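Local atomic coordinates of laccase (Botrytis aclada, PDB entry 3SQR), a protein that oxidises phenolic substrates such as hydroquinones at the expense of dioxygen, which it reduces to water, using a set of bound copper ions. Residues E392-A397 / Y451-L456; W404-S409 / L536-V541; G460-I465 / V501-G506. All coordinates share one frame; numbering follows the deposited sequence. Where two conformers were deposited one is given.

Contact 1 (E392-A397 / Y451-L456); sequences EQVSSA and YVIEDL. With NAG (2-acetamido-2-deoxy-beta-D-glucopyranose), chain I.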
loop_
_atom_site.group_PDB
_atom_site.type_symbol
_atom_site.label_atom_id
_atom_site.label_comp_id
_atom_site.label_asym_id
_atom_site.label_seq_id
_atom_site.Cartn_x
_atom_site.Cartn_y
_atom_site.Cartn_z
ATOM N N GLU A 392 8.028 5.668 -19.894
ATOM C CA GLU A 392 8.167 4.247 -19.912
ATOM C C GLU A 392 6.822 3.605 -20.262
ATOM O O GLU A 392 5.765 4.173 -20.034
ATOM C CB GLU A 392 8.727 3.742 -18.592
ATOM C CG GLU A 392 10.243 4.131 -18.460
ATOM C CD GLU A 392 10.980 3.262 -17.564
ATOM O OE1 GLU A 392 10.468 2.982 -16.447
ATOM O OE2 GLU A 392 12.108 2.890 -17.950
ATOM N N GLN A 393 6.935 2.430 -20.838
ATOM C CA GLN A 393 5.813 1.751 -21.457
ATOM C C GLN A 393 5.685 0.348 -20.975
ATOM O O GLN A 393 6.610 -0.466 -21.058
ATOM C CB GLN A 393 5.957 1.777 -22.984
ATOM C CG GLN A 393 6.143 3.188 -23.511
ATOM C CD GLN A 393 6.373 3.205 -25.006
ATOM O OE1 GLN A 393 6.852 2.242 -25.580
ATOM N NE2 GLN A 393 6.022 4.276 -25.622
ATOM N N VAL A 394 4.484 0.046 -20.515
ATOM C CA VAL A 394 4.177 -1.285 -20.022
ATOM C C VAL A 394 3.641 -2.159 -21.148
ATOM O O VAL A 394 2.719 -1.797 -21.848
ATOM C CB VAL A 394 3.178 -1.232 -18.877
ATOM C CG1 VAL A 394 2.955 -2.619 -18.264
ATOM C CG2 VAL A 394 3.711 -0.251 -17.785
ATOM N N SER A 395 4.222 -3.339 -21.230
ATOM C CA SER A 395 3.744 -4.380 -22.101
ATOM C C SER A 395 3.814 -5.722 -21.368
ATOM O O SER A 395 4.013 -5.750 -20.148
ATOM C CB SER A 395 4.555 -4.380 -23.408
ATOM O OG SER A 395 3.897 -5.195 -24.344
ATOM N N SER A 396 3.616 -6.816 -22.094
ATOM C CA SER A 396 3.780 -8.126 -21.510
ATOM C C SER A 396 4.520 -9.069 -22.427
ATOM O O SER A 396 4.636 -8.817 -23.636
ATOM C CB SER A 396 2.432 -8.713 -21.123
ATOM O OG SER A 396 1.666 -8.937 -22.283
ATOM N N ALA A 397 5.005 -10.158 -21.859
ATOM C CA ALA A 397 5.757 -11.154 -22.625
ATOM C C ALA A 397 5.588 -12.455 -21.893
ATOM O O ALA A 397 4.959 -12.493 -20.823
ATOM C CB ALA A 397 7.217 -10.797 -22.746
ATOM N N TYR A 451 7.345 11.428 -14.521
ATOM C CA TYR A 451 7.496 10.076 -14.956
ATOM C C TYR A 451 6.158 9.689 -15.544
ATOM O O TYR A 451 5.102 9.786 -14.880
ATOM C CB TYR A 451 7.838 9.148 -13.783
ATOM C CG TYR A 451 7.926 7.713 -14.153
ATOM C CD1 TYR A 451 8.991 7.217 -14.883
ATOM C CD2 TYR A 451 6.945 6.805 -13.742
ATOM C CE1 TYR A 451 9.081 5.892 -15.190
ATOM C CE2 TYR A 451 7.032 5.480 -14.074
ATOM C CZ TYR A 451 8.101 5.021 -14.790
ATOM O OH TYR A 451 8.170 3.680 -15.111
ATOM N N VAL A 452 6.184 9.323 -16.817
ATOM C CA VAL A 452 4.964 8.938 -17.525
ATOM C C VAL A 452 5.057 7.440 -17.746
ATOM O O VAL A 452 5.969 6.957 -18.349
ATOM C CB VAL A 452 4.795 9.652 -18.927
ATOM C CG1 VAL A 452 3.522 9.116 -19.623
ATOM C CG2 VAL A 452 4.611 11.159 -18.780
ATOM N N ILE A 453 4.061 6.715 -17.265
ATOM C CA ILE A 453 4.035 5.309 -17.490
ATOM C C ILE A 453 2.763 5.041 -18.306
ATOM O O ILE A 453 1.674 5.505 -17.981
ATOM C CB ILE A 453 4.074 4.489 -16.180
ATOM C CG1 ILE A 453 4.109 2.995 -16.523
ATOM C CG2 ILE A 453 2.955 4.917 -15.219
ATOM C CD1 ILE A 453 4.490 2.093 -15.356
ATOM N N GLU A 454 2.980 4.373 -19.417
ATOM C CA GLU A 454 1.961 4.094 -20.408
ATOM C C GLU A 454 1.572 2.665 -20.398
ATOM O O GLU A 454 2.413 1.758 -20.335
ATOM C CB GLU A 454 2.507 4.387 -21.801
ATOM C CG GLU A 454 2.926 5.792 -22.017
ATOM C CD GLU A 454 3.347 5.965 -23.463
ATOM O OE1 GLU A 454 2.552 5.568 -24.344
ATOM O OE2 GLU A 454 4.479 6.453 -23.678
ATOM N N ASP A 455 0.294 2.438 -20.488
ATOM C CA ASP A 455 -0.186 1.064 -20.653
ATOM C C ASP A 455 -0.285 0.728 -22.133
ATOM O O ASP A 455 -1.268 1.093 -22.746
ATOM C CB ASP A 455 -1.580 0.931 -20.036
ATOM C CG ASP A 455 -2.126 -0.541 -20.097
ATOM O OD1 ASP A 455 -1.375 -1.380 -20.567
ATOM O OD2 ASP A 455 -3.275 -0.799 -19.702
ATOM N N LEU A 456 0.642 -0.060 -22.647
ATOM C CA LEU A 456 0.620 -0.500 -24.040
ATOM C C LEU A 456 0.315 -1.977 -24.061
ATOM O O LEU A 456 0.657 -2.652 -25.016
ATOM C CB LEU A 456 1.970 -0.224 -24.742
ATOM C CG LEU A 456 2.458 1.240 -24.820
ATOM C CD1 LEU A 456 3.594 1.396 -25.863
ATOM C CD2 LEU A 456 1.362 2.248 -25.122
HETATM C C1 NAG I . 11.017 3.775 -23.296
HETATM C C2 NAG I . 11.976 4.953 -23.186
HETATM C C3 NAG I . 11.356 6.158 -23.876
HETATM C C4 NAG I . 10.963 5.818 -25.299
HETATM C C5 NAG I . 9.959 4.666 -25.246
HETATM C C6 NAG I . 9.460 4.279 -26.649
HETATM C C7 NAG I . 13.511 5.085 -21.247
HETATM C C8 NAG I . 13.747 5.536 -19.825
HETATM N N2 NAG I . 12.331 5.327 -21.795
HETATM O O3 NAG I . 12.330 7.163 -23.856
HETATM O O4 NAG I . 10.329 6.940 -25.873
HETATM O O5 NAG I . 10.665 3.578 -24.668
HETATM O O6 NAG I . 10.597 3.898 -27.393
HETATM O O7 NAG I . 14.418 4.508 -21.838
HETATM O O HOH W 1 2.845 -3.593 -26.136
#
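E392 and Y451 meet where two parallel strands, 387-398 and 448-455, run next to each other in a six-stranded sheet of the third cupredoxin-like domain of this multicopper oxidase. In-register neighbours share a face: E392 with I453 and V394 with D455 on one, Q393 with E454 on the other. On the face of E392 and V394, the E392 carboxylate reaches the edge of the Y451 ring, the two planes 65° apart. Y451 OH donates to E392 OE1 at 2.7 Å, and OE1 accepts on its anti lone pair, the one away from OE2. The E392 chain passes obliquely across the ring's hydroxyl end, CB near OH and CG near CE1. Farther along, I453 CG1 lies anti to its backbone N (chi1 -177°), which brings CD1 against CG2 of V394 at 3.5 Å, tighter than usual for two carbons.

The side with Q393 and E454 brings polar groups together, Q393 being partly exposed. These two lie side by side and point the same way, their amide and carboxylate planes almost perpendicular at 88°; the bond from Q393 NE2 to E454 OE2 is weak at 3.3 Å. D391 puts a second carboxylate near E454 OE2, which may raise its proton affinity. L456 CD1 lies over one face of the Q393 amide, 3.4 Å from OE1, and C6 of the N-acetylglucosamine carried by N407 lies on the opposite side.

Four backbone bonds bind the strands: E392 N to V452 O, E454 N to E392 O, V394 N to E454 O, and L456 N to V394 O. D455 turns its carboxylate to T457 and to the backbone of N507. A water closes the far end, donating to L456 O at 2.6 Å and lying 2.6 Å from S395 OG.

Contact 2 (W404-S409 / L536-V541); sequences WTINSS and LAMQFV. With NAG (2-acetamido-2-deoxy-beta-D-glucopyranose), chain I.
W404 and L536 pack between the two sheets of a cupredoxin-like beta sandwich: strand 402-406 edges one sheet, and L536 leads into strand 537-542 of the other. No hydrogen bond crosses between these two segments, so the contact illustrates sheet-to-sheet cohesion chiefly by apolar side chains. The dense part is formed by W404, L536 and I406. W404 CB lies 3.6 Å from L536 CB. L536 CD1 then comes over one face of the indole, 4.0 Å from the centroid of the five-membered ring and 22° off its normal, a CH-pi contact displaced toward the rim. With CG beside the backbone N (chi1 -56°), the indole extends over the leucine branch, and its remaining surroundings include H463 and H531, two ligands of the type 1 copper. I406 adds to this packing, and in one of its two conformers CD1 meets L536 CD2 while CG1 rests on the carbonyl oxygen of A537.

Looseness begins at M538, whose CG stays 4.4 Å from I406 CG2 in that conformer before the thioether turns away and places CE over a face of the F540 ring. Beyond I406 the chain leaves the interface in a type I' turn, closed by I406 N to S409 O and S409 N to I406 O. That turn carries the sugar on the solvent side: N407 ND2 is covalently joined to C1 of N-acetylglucosamine at 1.4 Å.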
loop_
_atom_site.group_PDB
_atom_site.type_symbol
_atom_site.label_atom_id
_atom_site.label_comp_id
_atom_site.label_asym_id
_atom_site.label_seq_id
_atom_site.Cartn_x
_atom_site.Cartn_y
_atom_site.Cartn_z
ATOM N N TRP A 404 5.263 -8.997 -17.076
ATOM C CA TRP A 404 5.078 -7.617 -17.513
ATOM C C TRP A 404 6.444 -7.012 -17.822
ATOM O O TRP A 404 7.429 -7.313 -17.120
ATOM C CB TRP A 404 4.386 -6.778 -16.418
ATOM C CG TRP A 404 3.091 -7.326 -15.966
ATOM C CD1 TRP A 404 2.904 -8.154 -14.922
ATOM C CD2 TRP A 404 1.814 -7.182 -16.604
ATOM N NE1 TRP A 404 1.581 -8.489 -14.820
ATOM C CE2 TRP A 404 0.883 -7.917 -15.837
ATOM C CE3 TRP A 404 1.370 -6.519 -17.759
ATOM C CZ2 TRP A 404 -0.445 -8.022 -16.169
ATOM C CZ3 TRP A 404 0.020 -6.608 -18.077
ATOM C CH2 TRP A 404 -0.870 -7.355 -17.288
ATOM N N THR A 405 6.491 -6.079 -18.772
ATOM C CA THR A 405 7.709 -5.429 -19.095
ATOM C C THR A 405 7.512 -3.933 -19.078
ATOM O O THR A 405 6.443 -3.420 -19.306
ATOM C CB THR A 405 8.227 -5.874 -20.502
ATOM O OG1 THR A 405 7.219 -5.493 -21.446
ATOM C CG2 THR A 405 8.498 -7.416 -20.554
ATOM N N ILE A 406 8.601 -3.260 -18.744
ATOM C CA ILE A 406 8.727 -1.814 -18.779
ATOM C C ILE A 406 9.865 -1.526 -19.736
ATOM O O ILE A 406 11.023 -1.918 -19.502
ATOM C CB ILE A 406 9.139 -1.299 -17.428
ATOM C CG1 ILE A 406 8.206 -1.891 -16.358
ATOM C CG2 ILE A 406 9.086 0.254 -17.439
ATOM C CD1 ILE A 406 7.106 -0.986 -15.978
ATOM N N ASN A 407 9.520 -0.860 -20.813
ATOM C CA ASN A 407 10.391 -0.719 -21.966
ATOM C C ASN A 407 11.120 -1.983 -22.268
ATOM O O ASN A 407 12.355 -2.034 -22.338
ATOM C CB ASN A 407 11.343 0.436 -21.715
ATOM C CG ASN A 407 10.744 1.708 -22.114
ATOM O OD1 ASN A 407 9.599 1.980 -21.810
ATOM N ND2 ASN A 407 11.515 2.524 -22.805
ATOM N N SER A 408 10.318 -3.024 -22.437
ATOM C CA SER A 408 10.769 -4.348 -22.847
ATOM C C SER A 408 11.488 -5.159 -21.859
ATOM O O SER A 408 11.852 -6.275 -22.184
ATOM C CB SER A 408 11.532 -4.293 -24.194
ATOM O OG SER A 408 10.912 -3.305 -25.025
ATOM N N SER A 409 11.613 -4.709 -20.601
ATOM C CA SER A 409 12.357 -5.463 -19.615
ATOM C C SER A 409 11.462 -5.764 -18.399
ATOM O O SER A 409 10.856 -4.880 -17.834
ATOM C CB SER A 409 13.591 -4.674 -19.155
ATOM O OG SER A 409 14.226 -5.329 -18.097
ATOM N N LEU A 536 6.202 -6.148 -13.041
ATOM C CA LEU A 536 5.735 -4.854 -13.419
ATOM C C LEU A 536 6.252 -3.803 -12.470
ATOM O O LEU A 536 5.561 -3.373 -11.555
ATOM C CB LEU A 536 4.173 -4.787 -13.446
ATOM C CG LEU A 536 3.602 -3.825 -14.446
ATOM C CD1 LEU A 536 2.083 -3.992 -14.541
ATOM C CD2 LEU A 536 3.928 -2.402 -14.117
ATOM N N ALA A 537 7.446 -3.358 -12.738
ATOM C CA ALA A 537 8.185 -2.588 -11.796
ATOM C C ALA A 537 9.414 -2.006 -12.446
ATOM O O ALA A 537 9.963 -2.590 -13.364
ATOM C CB ALA A 537 8.588 -3.497 -10.598
ATOM N N MET A 538 9.874 -0.881 -11.898
ATOM C CA MET A 538 11.146 -0.343 -12.210
ATOM C C MET A 538 11.667 0.360 -10.949
ATOM O O MET A 538 11.077 0.234 -9.881
ATOM C CB MET A 538 11.072 0.564 -13.414
ATOM C CG MET A 538 9.984 1.597 -13.311
ATOM S SD MET A 538 10.400 2.846 -12.217
ATOM C CE MET A 538 11.787 3.625 -13.137
ATOM N N GLN A 539 12.810 0.987 -11.033
ATOM C CA GLN A 539 13.316 1.696 -9.888
ATOM C C GLN A 539 14.129 2.885 -10.314
ATOM O O GLN A 539 14.743 2.879 -11.359
ATOM C CB GLN A 539 14.111 0.766 -8.961
ATOM C CG GLN A 539 15.420 0.249 -9.545
ATOM C CD GLN A 539 16.054 -0.811 -8.675
ATOM O OE1 GLN A 539 16.512 -0.548 -7.569
ATOM N NE2 GLN A 539 16.093 -2.026 -9.198
ATOM N N PHE A 540 14.069 3.927 -9.480
ATOM C CA PHE A 540 14.814 5.138 -9.697
ATOM C C PHE A 540 16.029 5.115 -8.811
ATOM O O PHE A 540 15.920 4.936 -7.608
ATOM C CB PHE A 540 13.961 6.365 -9.382
ATOM C CG PHE A 540 12.750 6.461 -10.228
ATOM C CD1 PHE A 540 12.811 6.994 -11.503
ATOM C CD2 PHE A 540 11.515 5.991 -9.764
ATOM C CE1 PHE A 540 11.734 7.073 -12.291
ATOM C CE2 PHE A 540 10.348 6.083 -10.572
ATOM C CZ PHE A 540 10.450 6.610 -11.821
ATOM N N VAL A 541 17.214 5.261 -9.423
ATOM C CA VAL A 541 18.415 5.432 -8.642
ATOM C C VAL A 541 18.607 6.907 -8.743
ATOM O O VAL A 541 18.940 7.483 -9.816
ATOM C CB VAL A 541 19.596 4.591 -9.121
ATOM C CG1 VAL A 541 20.921 5.089 -8.420
ATOM C CG2 VAL A 541 19.318 3.046 -8.878
HETATM C C1 NAG I . 11.017 3.775 -23.296
HETATM C C2 NAG I . 11.976 4.953 -23.186
HETATM C C3 NAG I . 11.356 6.158 -23.876
HETATM C C4 NAG I . 10.963 5.818 -25.299
HETATM C C5 NAG I . 9.959 4.666 -25.246
HETATM C C6 NAG I . 9.460 4.279 -26.649
HETATM C C7 NAG I . 13.511 5.085 -21.247
HETATM C C8 NAG I . 13.747 5.536 -19.825
HETATM N N2 NAG I . 12.331 5.327 -21.795
HETATM O O3 NAG I . 12.330 7.163 -23.856
HETATM O O4 NAG I . 10.329 6.940 -25.873
HETATM O O5 NAG I . 10.665 3.578 -24.668
HETATM O O6 NAG I . 10.597 3.898 -27.393
HETATM O O7 NAG I . 14.418 4.508 -21.838
#

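Contact 3 (G460-I465 / V501-G506); sequences GIWHPI and VAALPG. With CU (copper (II) ion), chain D.
W462 lies against P505 and G506 where strands 463-467 and 501-504 pair antiparallel at one edge of a cupredoxin-like sheet, a pairing that supplies one ligand of the type 1 copper. The indole illustrates how one flat side chain can cover the end of a strand pair. From CB, which passes 4.0 Å from L504 O, the chain reaches CG and CD1, both above the backbone N of G506. NE1 and CE2 continue over that same peptide, while CD2 and CE3 come over P505 CA. P505 CA sits 3.7 Å from the six-membered ring centroid, 16° off the normal, a CH-pi contact. CE3 also meets A503 CB at 3.8 Å, this time in the ring plane, at its edge. Farthest out, CZ3 and CH2 touch the proline ring, CH2 lying 3.7 Å from P505 CB.

The strands themselves are joined by four backbone bonds, two between H463 and L504 and two between I465 and A502, the one from I465 N to A502 O being 2.7 Å long. On the face of H463, L504 and I465, H463 and L504 point the same way side by side, I465 CG1 packs on L504 CB, and I461 CG2 lies over the centre of the imidazole. C526 and H531 are the other protein ligands of the copper, to which H463 contributes ND1 at 2.0 Å.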
loop_
_atom_site.group_PDB
_atom_site.type_symbol
_atom_site.label_atom_id
_atom_site.label_comp_id
_atom_site.label_asym_id
_atom_site.label_seq_id
_atom_site.Cartn_x
_atom_site.Cartn_y
_atom_site.Cartn_z
ATOM N N GLY A 460 -6.141 -3.109 -20.725
ATOM C CA GLY A 460 -7.041 -2.198 -20.114
ATOM C C GLY A 460 -7.244 -2.423 -18.596
ATOM O O GLY A 460 -8.262 -2.003 -18.049
ATOM N N ILE A 461 -6.240 -2.997 -17.930
ATOM C CA ILE A 461 -6.267 -3.130 -16.456
ATOM C C ILE A 461 -5.852 -1.800 -15.799
ATOM O O ILE A 461 -4.937 -1.159 -16.284
ATOM C CB ILE A 461 -5.350 -4.233 -15.965
ATOM C CG1 ILE A 461 -5.879 -5.647 -16.389
ATOM C CG2 ILE A 461 -5.279 -4.139 -14.398
ATOM C CD1 ILE A 461 -4.808 -6.745 -16.475
ATOM N N TRP A 462 -6.527 -1.383 -14.727
ATOM C CA TRP A 462 -6.096 -0.169 -13.980
ATOM C C TRP A 462 -5.110 -0.556 -12.862
ATOM O O TRP A 462 -5.535 -1.138 -11.840
ATOM C CB TRP A 462 -7.324 0.539 -13.382
ATOM C CG TRP A 462 -8.150 1.207 -14.403
ATOM C CD1 TRP A 462 -8.806 0.613 -15.436
ATOM C CD2 TRP A 462 -8.425 2.615 -14.506
ATOM N NE1 TRP A 462 -9.507 1.553 -16.154
ATOM C CE2 TRP A 462 -9.262 2.793 -15.625
ATOM C CE3 TRP A 462 -8.048 3.726 -13.758
ATOM C CZ2 TRP A 462 -9.726 4.046 -16.024
ATOM C CZ3 TRP A 462 -8.517 5.003 -14.157
ATOM C CH2 TRP A 462 -9.345 5.136 -15.276
ATOM N N HIS A 463 -3.811 -0.336 -13.098
ATOM C CA HIS A 463 -2.726 -0.845 -12.264
ATOM C C HIS A 463 -2.409 0.158 -11.161
ATOM O O HIS A 463 -2.114 1.314 -11.459
ATOM C CB HIS A 463 -1.431 -1.098 -13.057
ATOM C CG HIS A 463 -1.597 -2.032 -14.211
ATOM N ND1 HIS A 463 -1.373 -3.382 -14.105
ATOM C CD2 HIS A 463 -1.979 -1.808 -15.499
ATOM C CE1 HIS A 463 -1.631 -3.968 -15.272
ATOM N NE2 HIS A 463 -1.956 -3.026 -16.142
ATOM N N PRO A 464 -2.543 -0.255 -9.883
ATOM C CA PRO A 464 -2.216 0.662 -8.768
ATOM C C PRO A 464 -0.709 0.837 -8.644
ATOM O O PRO A 464 0.016 -0.085 -8.245
ATOM C CB PRO A 464 -2.795 -0.051 -7.560
ATOM C CG PRO A 464 -2.701 -1.550 -7.951
ATOM C CD PRO A 464 -3.027 -1.568 -9.407
ATOM N N ILE A 465 -0.220 1.996 -9.053
ATOM C CA ILE A 465 1.239 2.142 -9.149
ATOM C C ILE A 465 1.674 2.837 -7.866
ATOM O O ILE A 465 1.132 3.906 -7.497
ATOM C CB ILE A 465 1.611 3.059 -10.347
ATOM C CG1 ILE A 465 1.119 2.419 -11.645
ATOM C CG2 ILE A 465 3.124 3.379 -10.338
ATOM C CD1 ILE A 465 1.753 1.063 -11.928
ATOM N N VAL A 501 0.202 6.052 -4.084
ATOM C CA VAL A 501 -0.304 4.975 -4.961
ATOM C C VAL A 501 -1.365 5.576 -5.877
ATOM O O VAL A 501 -2.291 6.254 -5.428
ATOM C CB VAL A 501 -0.914 3.776 -4.206
ATOM C CG1 VAL A 501 -1.489 2.795 -5.179
ATOM C CG2 VAL A 501 0.088 3.086 -3.336
ATOM N N ALA A 502 -1.226 5.399 -7.177
ATOM C CA ALA A 502 -2.218 5.907 -8.127
ATOM C C ALA A 502 -2.316 4.984 -9.325
ATOM O O ALA A 502 -1.342 4.352 -9.751
ATOM C CB ALA A 502 -1.826 7.339 -8.578
ATOM N N ALA A 503 -3.504 4.901 -9.861
ATOM C CA ALA A 503 -3.804 4.011 -10.953
ATOM C C ALA A 503 -3.188 4.445 -12.251
ATOM O O ALA A 503 -3.328 5.609 -12.647
ATOM C CB ALA A 503 -5.335 3.902 -11.135
ATOM N N LEU A 504 -2.503 3.516 -12.891
ATOM C CA LEU A 504 -2.241 3.605 -14.330
ATOM C C LEU A 504 -3.545 3.184 -15.015
ATOM O O LEU A 504 -3.935 2.021 -14.965
ATOM C CB LEU A 504 -1.134 2.676 -14.748
ATOM C CG LEU A 504 -0.972 2.362 -16.228
ATOM C CD1 LEU A 504 -0.783 3.636 -17.036
ATOM C CD2 LEU A 504 0.209 1.376 -16.372
ATOM N N PRO A 505 -4.209 4.130 -15.672
ATOM C CA PRO A 505 -5.495 3.734 -16.294
ATOM C C PRO A 505 -5.329 2.714 -17.362
ATOM O O PRO A 505 -4.463 2.827 -18.155
ATOM C CB PRO A 505 -5.999 5.044 -16.905
ATOM C CG PRO A 505 -5.387 6.101 -16.009
ATOM C CD PRO A 505 -3.985 5.571 -15.813
ATOM N N GLY A 506 -6.257 1.758 -17.426
ATOM C CA GLY A 506 -6.238 0.758 -18.433
ATOM C C GLY A 506 -6.274 1.409 -19.809
ATOM O O GLY A 506 -7.147 2.236 -20.084
HETATM CU CU CU D . -0.830 -4.376 -12.445
#

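How the contacts relate
After the first two domains, strand 387-398 is the first of the strands joined here, and strand 402-406 turns back beside it in the same sheet. Contact 1 then closes a loop of 53 residues when 451-456 returns to 392-397. Contact 3 opens only afterwards, joining 460-465 to 501-506, so the two are in series. Contact 2 begins inside the loop of contact 1 and closes last, at 536-541; it therefore crosses contact 1 and encloses contact 3. Contact 1 ties strands within one sheet, contact 3 within the other, and contact 2 bridges both. L536 CD1 approaches H463 ND1 at the type 1 copper, while L504 CD1 on I453 O joins contacts 3 and 1.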